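Local coordinates for protein mRNA export factor MEX67 (Candida albicans, PDB 1Q40) that probably serves as an mRNA export receptor, its NTF2-like M domain pairing across a beta sheet with a smaller partner protein, at residues K26-N31 with P108-D113; E149-A154 with P171-I176; L178-F183 with R207-D212; D184-V189 with S201-I206. One frame throughout, in Å; residues are numbered along the deposited sequence.

Interaction 1 (K26-N31 with P108-D113); sequences KLWDAN and PKTRHD
Where the last turn of helix 14-29 comes up against strand 109-111, the CA atoms of Asp29 and Thr110 stand 5.1 Å apart, and the two backbones are tied through the Asp29 carboxylate instead of by direct backbone bonds. This is helix-on-sheet packing of the NTF2-like fold, and its polar core is a His-carboxylate hydrogen bond. His112 ND1 donates to Asp29 OD1 at 2.9 Å, on the syn lone pair, with ring and carboxylate only 16° from coplanar. Chi1 (-64°) sets the His112 ring beside its own backbone N, and the turn about CB-CG points ND1 at the carboxylate. The same OD1 takes a second donor, Thr110 OG1 at 2.8 Å, on the anti side and somewhat out of the carboxylate plane. Asp29 OD2 receives His112 N at 2.8 Å in an almost straight bond (170°) that rises out of that plane. Aspartate suits this place, since its two oxygens accept three donors and fix the rotation of the imidazole. Trp28, one residue earlier, supplies bulk beside these polar groups; its indole meets Phe104 edge-to-face and Arg32 and Arg185 as cation-pi partners, while Phe142 and Phe183 meet the His112 ring. A water joins Trp28 O to Thr110 N. Within the contact the indole touches with its CD1, which lies 3.2 Å from Thr110 OG1 and 3.5 Å from His112 CE1.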
loop_
_atom_site.group_PDB
_atom_site.type_symbol
_atom_site.label_atom_id
_atom_site.label_comp_id
_atom_site.label_asym_id
_atom_site.label_seq_id
_atom_site.Cartn_x
_atom_site.Cartn_y
_atom_site.Cartn_z
ATOM N N LYS B 26 -19.817 -3.350 -7.383
ATOM C CA LYS B 26 -21.152 -3.090 -7.913
ATOM C C LYS B 26 -21.887 -2.100 -7.018
ATOM O O LYS B 26 -22.381 -1.086 -7.498
ATOM C CB LYS B 26 -21.957 -4.390 -8.043
ATOM C CG LYS B 26 -23.211 -4.246 -8.907
ATOM C CD LYS B 26 -23.964 -5.578 -9.054
ATOM C CE LYS B 26 -24.945 -5.821 -7.898
ATOM N NZ LYS B 26 -26.098 -6.663 -8.318
ATOM N N LEU B 27 -21.930 -2.385 -5.716
ATOM C CA LEU B 27 -22.644 -1.543 -4.744
ATOM C C LEU B 27 -21.899 -0.250 -4.397
ATOM O O LEU B 27 -22.521 0.779 -4.101
ATOM C CB LEU B 27 -22.943 -2.338 -3.465
ATOM C CG LEU B 27 -23.821 -3.587 -3.663
ATOM C CD1 LEU B 27 -24.190 -4.222 -2.333
ATOM C CD2 LEU B 27 -25.065 -3.260 -4.457
ATOM N N TRP B 28 -20.569 -0.294 -4.452
ATOM C CA TRP B 28 -19.749 0.904 -4.227
ATOM C C TRP B 28 -20.033 1.958 -5.299
ATOM O O TRP B 28 -20.013 3.154 -5.024
ATOM C CB TRP B 28 -18.258 0.550 -4.219
ATOM C CG TRP B 28 -17.393 1.723 -3.911
ATOM C CD1 TRP B 28 -16.696 2.488 -4.805
ATOM C CD2 TRP B 28 -17.157 2.298 -2.623
ATOM N NE1 TRP B 28 -16.031 3.499 -4.150
ATOM C CE2 TRP B 28 -16.292 3.405 -2.807
ATOM C CE3 TRP B 28 -17.581 1.988 -1.323
ATOM C CZ2 TRP B 28 -15.857 4.194 -1.750
ATOM C CZ3 TRP B 28 -17.139 2.772 -0.272
ATOM C CH2 TRP B 28 -16.293 3.864 -0.490
ATOM N N ASP B 29 -20.292 1.507 -6.523
ATOM C CA ASP B 29 -20.672 2.401 -7.609
ATOM C C ASP B 29 -22.175 2.729 -7.595
ATOM O O ASP B 29 -22.576 3.756 -8.125
ATOM C CB ASP B 29 -20.322 1.787 -8.969
ATOM C CG ASP B 29 -18.821 1.591 -9.179
ATOM O OD1 ASP B 29 -17.976 2.218 -8.489
ATOM O OD2 ASP B 29 -18.406 0.821 -10.067
ATOM N N ALA B 30 -22.999 1.857 -7.016
ATOM C CA ALA B 30 -24.461 2.020 -7.061
ATOM C C ALA B 30 -25.050 2.582 -5.762
ATOM O O ALA B 30 -25.392 3.760 -5.692
ATOM C CB ALA B 30 -25.130 0.695 -7.429
ATOM N N ASN B 31 -25.181 1.740 -4.740
ATOM C CA ASN B 31 -25.761 2.151 -3.466
ATOM C C ASN B 31 -24.872 1.723 -2.295
ATOM O O ASN B 31 -24.896 0.569 -1.886
ATOM C CB ASN B 31 -27.160 1.551 -3.327
ATOM C CG ASN B 31 -27.952 2.171 -2.194
ATOM O OD1 ASN B 31 -27.451 3.025 -1.458
ATOM N ND2 ASN B 31 -29.200 1.740 -2.045
ATOM N N PRO B 108 -16.311 10.909 -3.675
ATOM C CA PRO B 108 -16.980 11.037 -4.980
ATOM C C PRO B 108 -17.563 9.702 -5.477
ATOM O O PRO B 108 -17.019 8.620 -5.209
ATOM C CB PRO B 108 -15.867 11.551 -5.893
ATOM C CG PRO B 108 -14.953 12.325 -4.965
ATOM C CD PRO B 108 -14.980 11.547 -3.673
ATOM N N LYS B 109 -18.692 9.799 -6.168
ATOM C CA LYS B 109 -19.361 8.646 -6.762
ATOM C C LYS B 109 -18.557 8.159 -7.954
ATOM O O LYS B 109 -17.989 8.959 -8.686
ATOM C CB LYS B 109 -20.790 9.022 -7.160
ATOM C CG LYS B 109 -21.598 9.556 -5.952
ATOM C CD LYS B 109 -23.072 9.716 -6.237
ATOM C CE LYS B 109 -23.800 10.168 -4.985
ATOM N NZ LYS B 109 -25.152 10.668 -5.289
ATOM N N THR B 110 -18.527 6.842 -8.142
ATOM C CA THR B 110 -17.560 6.199 -9.027
ATOM C C THR B 110 -18.173 5.202 -9.997
ATOM O O THR B 110 -19.303 4.736 -9.834
ATOM C CB THR B 110 -16.532 5.418 -8.180
ATOM O OG1 THR B 110 -17.220 4.577 -7.236
ATOM C CG2 THR B 110 -15.674 6.371 -7.320
ATOM N N ARG B 111 -17.375 4.850 -10.995
ATOM C CA ARG B 111 -17.579 3.624 -11.742
ATOM C C ARG B 111 -16.232 2.923 -11.948
ATOM O O ARG B 111 -15.295 3.501 -12.494
ATOM C CB ARG B 111 -18.322 3.875 -13.054
ATOM C CG ARG B 111 -17.748 4.940 -13.924
ATOM C CD ARG B 111 -17.060 4.395 -15.164
ATOM N NE ARG B 111 -18.010 3.903 -16.157
ATOM C CZ ARG B 111 -17.657 3.254 -17.263
ATOM N NH1 ARG B 111 -16.372 3.015 -17.524
ATOM N NH2 ARG B 111 -18.590 2.841 -18.116
ATOM N N HIS B 112 -16.140 1.709 -11.411
ATOM C CA HIS B 112 -15.018 0.806 -11.610
ATOM C C HIS B 112 -15.442 -0.167 -12.704
ATOM O O HIS B 112 -16.430 -0.878 -12.552
ATOM C CB HIS B 112 -14.728 0.014 -10.336
ATOM C CG HIS B 112 -14.296 0.852 -9.168
ATOM N ND1 HIS B 112 -15.148 1.710 -8.507
ATOM C CD2 HIS B 112 -13.109 0.931 -8.524
ATOM C CE1 HIS B 112 -14.498 2.294 -7.514
ATOM N NE2 HIS B 112 -13.258 1.835 -7.500
ATOM N N ASP B 113 -14.692 -0.209 -13.794
ATOM C CA ASP B 113 -15.091 -0.961 -14.987
ATOM C C ASP B 113 -14.543 -2.393 -14.926
ATOM O O ASP B 113 -13.835 -2.841 -15.826
ATOM C CB ASP B 113 -14.594 -0.191 -16.219
ATOM C CG ASP B 113 -15.177 -0.699 -17.521
ATOM O OD1 ASP B 113 -16.372 -1.085 -17.560
ATOM O OD2 ASP B 113 -14.488 -0.735 -18.569
HETATM O O HOH W 1 -20.680 5.485 -6.268
#

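Interaction 2 (E149-A154 with P171-I176); sequences EVDGSA and PKHKRI
Asp151 throws its carboxylate away from its own backbone N (chi1 -164°), while the His173 ring stands between its backbone N and carbonyl carbon (chi1 65°), and these two rotations bring the groups together from opposite directions. His173 NE2 donates to Asp151 OD2 at 2.7 Å, a fairly straight bond (164°). The oxygen lies near the imidazole plane, but the carboxylate is turned at nearly a right angle to the ring. The other ring nitrogen, ND1, donates to Lys174 O at 2.7 Å, so the imidazole is held at both of its nitrogens. Ser153 comes in over one face of the ring, its OG 3.6 Å from His173 NE2, and its CB rests 3.8 Å from Ile176 CD1. Small apolar groups complete the contact, with Ala154 CB 3.9 Å from Pro171 CG. Nearby, His168 meets the His173 ring and donates to Pro171 O. Both segments belong to the long connection between strands 134-146 and 181-190, part of which is not resolved in the model, and they meet at the protein surface. Asp151 is fit for its double task because OD1, the oxygen not used by His173, accepts the backbone N of Ser153 at 3.1 Å, the bond that defines an Asx turn.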
loop_
_atom_site.group_PDB
_atom_site.type_symbol
_atom_site.label_atom_id
_atom_site.label_comp_id
_atom_site.label_asym_id
_atom_site.label_seq_id
_atom_site.Cartn_x
_atom_site.Cartn_y
_atom_site.Cartn_z
ATOM N N GLU B 149 -22.166 12.638 -2.136
ATOM C CA GLU B 149 -23.450 12.971 -1.534
ATOM C C GLU B 149 -23.300 14.100 -0.514
ATOM O O GLU B 149 -24.101 15.043 -0.494
ATOM C CB GLU B 149 -24.075 11.740 -0.882
ATOM C CG GLU B 149 -25.358 12.035 -0.115
ATOM C CD GLU B 149 -26.101 10.781 0.303
ATOM O OE1 GLU B 149 -25.520 9.681 0.211
ATOM O OE2 GLU B 149 -27.267 10.903 0.733
ATOM N N VAL B 150 -22.250 14.002 0.299
ATOM C CA VAL B 150 -21.946 14.956 1.363
ATOM C C VAL B 150 -20.586 15.591 1.075
ATOM O O VAL B 150 -19.591 14.887 0.912
ATOM C CB VAL B 150 -21.899 14.247 2.733
ATOM C CG1 VAL B 150 -21.500 15.221 3.867
ATOM C CG2 VAL B 150 -23.238 13.597 3.040
ATOM N N ASP B 151 -20.539 16.919 1.015
ATOM C CA ASP B 151 -19.300 17.625 0.662
ATOM C C ASP B 151 -18.402 17.725 1.885
ATOM O O ASP B 151 -18.691 18.485 2.798
ATOM C CB ASP B 151 -19.615 19.026 0.124
ATOM C CG ASP B 151 -18.434 19.664 -0.617
ATOM O OD1 ASP B 151 -17.249 19.384 -0.287
ATOM O OD2 ASP B 151 -18.619 20.465 -1.564
ATOM N N GLY B 152 -17.328 16.943 1.911
ATOM C CA GLY B 152 -16.380 16.973 3.018
ATOM C C GLY B 152 -15.074 17.681 2.698
ATOM O O GLY B 152 -14.058 17.368 3.301
ATOM N N SER B 153 -15.103 18.640 1.773
ATOM C CA SER B 153 -13.889 19.248 1.219
ATOM C C SER B 153 -13.306 20.405 2.042
ATOM O O SER B 153 -12.083 20.577 2.100
ATOM C CB SER B 153 -14.146 19.728 -0.222
ATOM O OG SER B 153 -15.107 20.765 -0.261
ATOM N N ALA B 154 -14.167 21.211 2.659
ATOM C CA ALA B 154 -13.716 22.365 3.451
ATOM C C ALA B 154 -12.888 21.923 4.656
ATOM O O ALA B 154 -13.415 21.308 5.596
ATOM C CB ALA B 154 -14.912 23.198 3.917
ATOM N N PRO B 171 -19.818 24.770 3.653
ATOM C CA PRO B 171 -19.446 26.127 3.219
ATOM C C PRO B 171 -19.218 26.259 1.713
ATOM O O PRO B 171 -18.858 25.284 1.043
ATOM C CB PRO B 171 -18.132 26.405 3.977
ATOM C CG PRO B 171 -18.024 25.340 5.026
ATOM C CD PRO B 171 -18.782 24.163 4.510
ATOM N N LYS B 172 -19.423 27.475 1.205
ATOM C CA LYS B 172 -19.275 27.773 -0.218
ATOM C C LYS B 172 -17.816 27.644 -0.681
ATOM O O LYS B 172 -16.883 27.961 0.060
ATOM C CB LYS B 172 -19.805 29.181 -0.532
ATOM C CG LYS B 172 -20.308 29.358 -1.960
ATOM C CD LYS B 172 -21.036 30.697 -2.150
ATOM C CE LYS B 172 -21.868 30.722 -3.439
ATOM N NZ LYS B 172 -22.906 31.798 -3.426
ATOM N N HIS B 173 -17.647 27.142 -1.903
ATOM C CA HIS B 173 -16.341 27.035 -2.560
ATOM C C HIS B 173 -16.538 26.877 -4.071
ATOM O O HIS B 173 -17.636 26.559 -4.528
ATOM C CB HIS B 173 -15.544 25.848 -2.003
ATOM C CG HIS B 173 -16.165 24.515 -2.294
ATOM N ND1 HIS B 173 -15.859 23.783 -3.419
ATOM C CD2 HIS B 173 -17.089 23.793 -1.613
ATOM C CE1 HIS B 173 -16.561 22.662 -3.415
ATOM N NE2 HIS B 173 -17.314 22.645 -2.331
ATOM N N LYS B 174 -15.479 27.098 -4.846
ATOM C CA LYS B 174 -15.582 26.961 -6.302
ATOM C C LYS B 174 -15.609 25.479 -6.664
ATOM O O LYS B 174 -15.111 24.642 -5.909
ATOM C CB LYS B 174 -14.435 27.688 -7.029
ATOM C CG LYS B 174 -14.909 28.603 -8.169
ATOM C CD LYS B 174 -15.540 29.907 -7.636
ATOM C CE LYS B 174 -16.192 30.734 -8.750
ATOM N NZ LYS B 174 -17.632 31.069 -8.457
ATOM N N ARG B 175 -16.193 25.178 -7.819
ATOM C CA ARG B 175 -16.428 23.802 -8.263
ATOM C C ARG B 175 -15.138 22.968 -8.385
ATOM O O ARG B 175 -14.236 23.328 -9.132
ATOM C CB ARG B 175 -17.144 23.818 -9.617
ATOM C CG ARG B 175 -18.141 22.695 -9.837
ATOM C CD ARG B 175 -18.975 22.891 -11.094
ATOM N NE ARG B 175 -18.128 22.906 -12.296
ATOM C CZ ARG B 175 -18.177 23.817 -13.281
ATOM N NH1 ARG B 175 -19.031 24.842 -13.254
ATOM N NH2 ARG B 175 -17.349 23.697 -14.317
ATOM N N ILE B 176 -15.072 21.851 -7.656
ATOM C CA ILE B 176 -13.944 20.918 -7.742
ATOM C C ILE B 176 -14.151 19.992 -8.941
ATOM O O ILE B 176 -15.226 19.425 -9.094
ATOM C CB ILE B 176 -13.823 20.079 -6.446
ATOM C CG1 ILE B 176 -13.580 20.996 -5.242
ATOM C CG2 ILE B 176 -12.693 19.067 -6.562
ATOM C CD1 ILE B 176 -13.850 20.365 -3.921
#

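Interaction 3 (L178-F183 with R207-D212); sequences LSKKSF and RPYTSD
Lys180 lies alongside Tyr209, both side chains pointing the same way, and its CD and CE lie over one face of the phenol ring. Its CB starts 3.8 Å from Tyr209 CG. Beyond CG, the CD stands over the ring in a CH-pi contact, 3.9 Å from the centroid and close to the normal. The chain bends at chi3 (98°), which carries CE on to Tyr209 CZ at 3.6 Å, and NZ finishes 4.1 Å from Tyr209 OH and makes a long, weak ion pair with Asp143. A lysine serves well here, its methylenes covering an aromatic face while the side chain as a whole stays exposed at the surface. The two segments close the open end of the beta hairpin formed by strands 181-190 and 198-208. Ser182 and Arg207 form an antiparallel hydrogen-bonded pair, with Ser182 N to Arg207 O and Arg207 N to Ser182 O both at 3.0 Å. Beyond this pair the regular ladder is lost while the chains stay close, the CA atoms of Lys181 and Tyr209 being 4.3 Å apart, and Ser182 OG accepts Thr210 N at 3.1 Å. A water bridges this same OG and Thr210 O. The guanidinium of Arg207 lays one face on Ser182 CB, while its NE is engaged by Asp184 in a salt bridge. Lys181 NZ pairs with Glu144, and Arg207 and Thr210 also pack against the chain of another protein.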
loop_
_atom_site.group_PDB
_atom_site.type_symbol
_atom_site.label_atom_id
_atom_site.label_comp_id
_atom_site.label_asym_id
_atom_site.label_seq_id
_atom_site.Cartn_x
_atom_site.Cartn_y
_atom_site.Cartn_z
ATOM N N LEU B 178 -14.094 16.722 -11.365
ATOM C CA LEU B 178 -14.104 15.274 -11.263
ATOM C C LEU B 178 -13.078 14.761 -12.264
ATOM O O LEU B 178 -12.934 15.322 -13.340
ATOM C CB LEU B 178 -15.498 14.715 -11.566
ATOM C CG LEU B 178 -16.659 15.221 -10.699
ATOM C CD1 LEU B 178 -17.983 14.812 -11.311
ATOM C CD2 LEU B 178 -16.572 14.735 -9.270
ATOM N N SER B 179 -12.357 13.712 -11.889
ATOM C CA SER B 179 -11.350 13.091 -12.744
ATOM C C SER B 179 -11.099 11.644 -12.324
ATOM O O SER B 179 -11.463 11.225 -11.221
ATOM C CB SER B 179 -10.021 13.868 -12.683
ATOM O OG SER B 179 -9.295 13.574 -11.478
ATOM N N LYS B 180 -10.451 10.898 -13.208
ATOM C CA LYS B 180 -10.014 9.551 -12.911
ATOM C C LYS B 180 -8.998 9.599 -11.782
ATOM O O LYS B 180 -8.265 10.568 -11.653
ATOM C CB LYS B 180 -9.362 8.894 -14.134
ATOM C CG LYS B 180 -10.307 8.687 -15.296
ATOM C CD LYS B 180 -9.582 8.075 -16.482
ATOM C CE LYS B 180 -9.780 6.567 -16.552
ATOM N NZ LYS B 180 -10.471 6.154 -17.801
ATOM N N LYS B 181 -8.986 8.557 -10.958
ATOM C CA LYS B 181 -7.933 8.354 -9.965
ATOM C C LYS B 181 -7.455 6.898 -10.023
ATOM O O LYS B 181 -8.185 6.020 -10.445
ATOM C CB LYS B 181 -8.448 8.652 -8.557
ATOM C CG LYS B 181 -9.113 10.021 -8.371
ATOM C CD LYS B 181 -8.102 11.149 -8.320
ATOM C CE LYS B 181 -8.739 12.437 -7.802
ATOM N NZ LYS B 181 -9.915 12.852 -8.620
ATOM N N SER B 182 -6.219 6.652 -9.613
ATOM C CA SER B 182 -5.782 5.283 -9.353
ATOM C C SER B 182 -5.877 5.056 -7.855
ATOM O O SER B 182 -6.012 6.008 -7.080
ATOM C CB SER B 182 -4.374 5.028 -9.881
ATOM O OG SER B 182 -4.405 4.906 -11.291
ATOM N N PHE B 183 -5.863 3.793 -7.453
ATOM C CA PHE B 183 -6.068 3.443 -6.056
ATOM C C PHE B 183 -5.614 2.030 -5.718
ATOM O O PHE B 183 -5.429 1.171 -6.595
ATOM C CB PHE B 183 -7.559 3.554 -5.706
ATOM C CG PHE B 183 -8.370 2.384 -6.183
ATOM C CD1 PHE B 183 -8.604 1.295 -5.341
ATOM C CD2 PHE B 183 -8.860 2.348 -7.478
ATOM C CE1 PHE B 183 -9.321 0.187 -5.785
ATOM C CE2 PHE B 183 -9.597 1.243 -7.939
ATOM C CZ PHE B 183 -9.833 0.166 -7.092
ATOM N N ARG B 207 -4.589 8.048 -5.335
ATOM C CA ARG B 207 -3.386 8.570 -5.976
ATOM C C ARG B 207 -3.663 8.974 -7.446
ATOM O O ARG B 207 -4.742 8.675 -8.001
ATOM C CB ARG B 207 -2.233 7.554 -5.865
ATOM C CG ARG B 207 -2.570 6.145 -6.340
ATOM C CD ARG B 207 -1.465 5.128 -6.123
ATOM N NE ARG B 207 -1.874 3.778 -6.498
ATOM C CZ ARG B 207 -1.729 3.254 -7.713
ATOM N NH1 ARG B 207 -2.137 2.012 -7.941
ATOM N NH2 ARG B 207 -1.194 3.961 -8.706
ATOM N N PRO B 208 -2.734 9.707 -8.064
ATOM C CA PRO B 208 -2.941 10.152 -9.445
ATOM C C PRO B 208 -3.169 8.968 -10.390
ATOM O O PRO B 208 -2.570 7.898 -10.235
ATOM C CB PRO B 208 -1.649 10.898 -9.776
ATOM C CG PRO B 208 -1.125 11.348 -8.436
ATOM C CD PRO B 208 -1.457 10.207 -7.517
ATOM N N TYR B 209 -4.079 9.158 -11.330
ATOM C CA TYR B 209 -4.358 8.161 -12.349
ATOM C C TYR B 209 -3.115 7.884 -13.171
ATOM O O TYR B 209 -2.394 8.816 -13.564
ATOM C CB TYR B 209 -5.457 8.662 -13.274
ATOM C CG TYR B 209 -5.711 7.762 -14.456
ATOM C CD1 TYR B 209 -6.081 6.432 -14.276
ATOM C CD2 TYR B 209 -5.567 8.240 -15.759
ATOM C CE1 TYR B 209 -6.317 5.601 -15.365
ATOM C CE2 TYR B 209 -5.803 7.417 -16.860
ATOM C CZ TYR B 209 -6.176 6.099 -16.653
ATOM O OH TYR B 209 -6.418 5.279 -17.730
ATOM N N THR B 210 -2.854 6.599 -13.397
ATOM C CA THR B 210 -1.811 6.182 -14.299
ATOM C C THR B 210 -2.409 5.223 -15.318
ATOM O O THR B 210 -2.945 4.172 -14.963
ATOM C CB THR B 210 -0.599 5.573 -13.550
ATOM O OG1 THR B 210 0.461 5.360 -14.485
ATOM C CG2 THR B 210 -0.895 4.185 -12.952
ATOM N N SER B 211 -2.341 5.627 -16.586
ATOM C CA SER B 211 -2.839 4.810 -17.694
ATOM C C SER B 211 -1.845 3.712 -18.059
ATOM O O SER B 211 -2.178 2.792 -18.802
ATOM C CB SER B 211 -3.148 5.685 -18.911
ATOM O OG SER B 211 -1.997 6.378 -19.363
ATOM N N ASP B 212 -0.632 3.815 -17.520
ATOM C CA ASP B 212 0.370 2.765 -17.616
ATOM C C ASP B 212 0.681 2.149 -16.240
ATOM O O ASP B 212 0.940 2.851 -15.259
ATOM C CB ASP B 212 1.646 3.321 -18.241
ATOM C CG ASP B 212 2.612 2.226 -18.652
ATOM O OD1 ASP B 212 3.769 2.267 -18.179
ATOM O OD2 ASP B 212 2.292 1.275 -19.416
HETATM O O HOH W 2 -5.162 11.807 -11.759
HETATM O O HOH W 3 -3.568 2.219 -12.588
#

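Interaction 4 (D184-V189 with S201-I206); sequences DRTFVV and SDTLLI
A beta hairpin of strands 181-190 and 198-208 pairs Arg185 with Leu204 and Thr186 with Thr203, and the strand axes run antiparallel 4.8 Å apart. On one face Arg185 reaches past its direct neighbour to the diagonal Asp202. Its chain is extended, with CG anti to the backbone N (chi1 -163°), so the guanidinium arrives side-on: NE donates to Asp202 OD1 at 3.0 Å on the syn lone pair, and NH1 to Asp202 OD2 at 2.9 Å. Pairing the two charges suits their burial beneath helix 14-29, where Tyr24 packs on both residues and Tyr39 OH also hydrogen-bonds Asp202 OD2. Phe187 runs alongside the carboxylate, its CE1 3.6 Å from Asp202 OD2, and meets Phe20 and Tyr24 edge-to-face. In the NTF2-like fold the other face of the curved sheet commonly receives a partner domain, and here it carries Thr186, Val188, Ser201 and Thr203. Thr186 CB packs 3.5 Å from Thr203 OG1. A water links Thr186 O, at 3.0 Å, with Ser201 OG, at 2.7 Å. The hydroxyls of Thr186, Ser201 and Thr203 also bond to polar side chains of the other protein's chain, and Val188 packs against an apolar side chain there.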
loop_
_atom_site.group_PDB
_atom_site.type_symbol
_atom_site.label_atom_id
_atom_site.label_comp_id
_atom_site.label_asym_id
_atom_site.label_seq_id
_atom_site.Cartn_x
_atom_site.Cartn_y
_atom_site.Cartn_z
ATOM N N ASP B 184 -5.466 1.816 -4.411
ATOM C CA ASP B 184 -5.270 0.508 -3.810
ATOM C C ASP B 184 -6.186 0.410 -2.595
ATOM O O ASP B 184 -6.330 1.366 -1.850
ATOM C CB ASP B 184 -3.818 0.340 -3.385
ATOM C CG ASP B 184 -2.839 0.892 -4.418
ATOM O OD1 ASP B 184 -2.415 0.110 -5.316
ATOM O OD2 ASP B 184 -2.450 2.093 -4.398
ATOM N N ARG B 185 -6.799 -0.746 -2.389
ATOM C CA ARG B 185 -7.716 -0.934 -1.288
ATOM C C ARG B 185 -7.511 -2.309 -0.652
ATOM O O ARG B 185 -7.511 -3.318 -1.351
ATOM C CB ARG B 185 -9.152 -0.800 -1.780
ATOM C CG ARG B 185 -10.154 -0.572 -0.662
ATOM C CD ARG B 185 -11.536 -0.138 -1.150
ATOM N NE ARG B 185 -12.386 0.204 -0.018
ATOM C CZ ARG B 185 -13.549 0.837 -0.098
ATOM N NH1 ARG B 185 -14.236 1.080 1.007
ATOM N NH2 ARG B 185 -14.029 1.234 -1.261
ATOM N N THR B 186 -7.374 -2.325 0.670
ATOM C CA THR B 186 -7.097 -3.531 1.449
ATOM C C THR B 186 -8.232 -3.805 2.430
ATOM O O THR B 186 -8.603 -2.939 3.217
ATOM C CB THR B 186 -5.769 -3.362 2.218
ATOM O OG1 THR B 186 -4.692 -3.266 1.288
ATOM C CG2 THR B 186 -5.422 -4.605 3.043
ATOM N N PHE B 187 -8.771 -5.019 2.364
ATOM C CA PHE B 187 -9.802 -5.503 3.266
ATOM C C PHE B 187 -9.226 -6.648 4.124
ATOM O O PHE B 187 -8.549 -7.527 3.602
ATOM C CB PHE B 187 -10.986 -6.068 2.472
ATOM C CG PHE B 187 -11.634 -5.093 1.518
ATOM C CD1 PHE B 187 -12.716 -4.327 1.919
ATOM C CD2 PHE B 187 -11.197 -4.990 0.203
ATOM C CE1 PHE B 187 -13.342 -3.450 1.040
ATOM C CE2 PHE B 187 -11.810 -4.115 -0.691
ATOM C CZ PHE B 187 -12.891 -3.349 -0.270
ATOM N N VAL B 188 -9.490 -6.639 5.427
ATOM C CA VAL B 188 -9.364 -7.846 6.242
ATOM C C VAL B 188 -10.786 -8.356 6.449
ATOM O O VAL B 188 -11.604 -7.671 7.056
ATOM C CB VAL B 188 -8.702 -7.571 7.605
ATOM C CG1 VAL B 188 -8.620 -8.851 8.438
ATOM C CG2 VAL B 188 -7.325 -6.975 7.416
ATOM N N VAL B 189 -11.084 -9.540 5.920
ATOM C CA VAL B 189 -12.422 -10.126 5.992
ATOM C C VAL B 189 -12.409 -11.343 6.929
ATOM O O VAL B 189 -11.536 -12.201 6.822
ATOM C CB VAL B 189 -12.924 -10.542 4.591
ATOM C CG1 VAL B 189 -14.403 -10.937 4.635
ATOM C CG2 VAL B 189 -12.695 -9.414 3.579
ATOM N N SER B 201 -11.328 -4.491 8.789
ATOM C CA SER B 201 -10.450 -3.365 8.453
ATOM C C SER B 201 -10.542 -3.092 6.960
ATOM O O SER B 201 -10.634 -4.017 6.162
ATOM C CB SER B 201 -8.993 -3.665 8.843
ATOM O OG SER B 201 -8.099 -2.688 8.315
ATOM N N ASP B 202 -10.484 -1.815 6.592
ATOM C CA ASP B 202 -10.691 -1.365 5.224
ATOM C C ASP B 202 -9.884 -0.075 5.049
ATOM O O ASP B 202 -10.210 0.932 5.679
ATOM C CB ASP B 202 -12.179 -1.120 5.039
ATOM C CG ASP B 202 -12.572 -0.758 3.626
ATOM O OD1 ASP B 202 -11.704 -0.470 2.775
ATOM O OD2 ASP B 202 -13.776 -0.714 3.288
ATOM N N THR B 203 -8.821 -0.120 4.231
ATOM C CA THR B 203 -7.989 1.055 3.952
ATOM C C THR B 203 -7.971 1.338 2.454
ATOM O O THR B 203 -7.640 0.459 1.660
ATOM C CB THR B 203 -6.530 0.887 4.479
ATOM O OG1 THR B 203 -5.964 -0.371 4.070
ATOM C CG2 THR B 203 -6.507 0.794 5.974
ATOM N N LEU B 204 -8.313 2.574 2.088
ATOM C CA LEU B 204 -8.380 3.013 0.706
ATOM C C LEU B 204 -7.293 4.052 0.500
ATOM O O LEU B 204 -7.239 5.031 1.232
ATOM C CB LEU B 204 -9.738 3.662 0.425
ATOM C CG LEU B 204 -9.967 4.314 -0.945
ATOM C CD1 LEU B 204 -9.710 3.350 -2.094
ATOM C CD2 LEU B 204 -11.373 4.853 -1.028
ATOM N N LEU B 205 -6.437 3.830 -0.498
ATOM C CA LEU B 205 -5.404 4.772 -0.881
ATOM C C LEU B 205 -5.749 5.363 -2.247
ATOM O O LEU B 205 -5.989 4.625 -3.201
ATOM C CB LEU B 205 -4.036 4.091 -0.928
ATOM C CG LEU B 205 -2.837 5.052 -1.111
ATOM C CD1 LEU B 205 -1.638 4.550 -0.363
ATOM C CD2 LEU B 205 -2.448 5.235 -2.582
ATOM N N ILE B 206 -5.751 6.694 -2.321
ATOM C CA ILE B 206 -6.099 7.458 -3.523
ATOM C C ILE B 206 -4.848 8.169 -4.034
ATOM O O ILE B 206 -4.132 8.805 -3.257
ATOM C CB ILE B 206 -7.191 8.494 -3.173
ATOM C CG1 ILE B 206 -8.453 7.797 -2.631
ATOM C CG2 ILE B 206 -7.531 9.373 -4.381
ATOM C CD1 ILE B 206 -9.177 6.907 -3.655
HETATM O O HOH W 4 -7.119 -2.974 5.866
#

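Overall arrangement
Interactions 1, 3 and 4 are buried, whereas interaction 2 lies at the surface, its centre about 25 Å from that of interaction 4. Interactions 3 and 4 hold the same two strands by backbone ladders, 4 nested inside the loop that 3 closes, and the Arg207 to Asp184 salt bridge links them. Both touch the chain of another protein, interaction 4 through hydrogen bonds and interaction 3 by packing. Interactions 1 and 2 rely on side-chain bonds, each with a histidine bound to an aspartate, nearly coplanar in 1 and almost perpendicular in 2. Interaction 1 touches 4 through Trp28 and Arg185, 3 through His112 and Phe183, and 2 where Lys109 packs on Glu149.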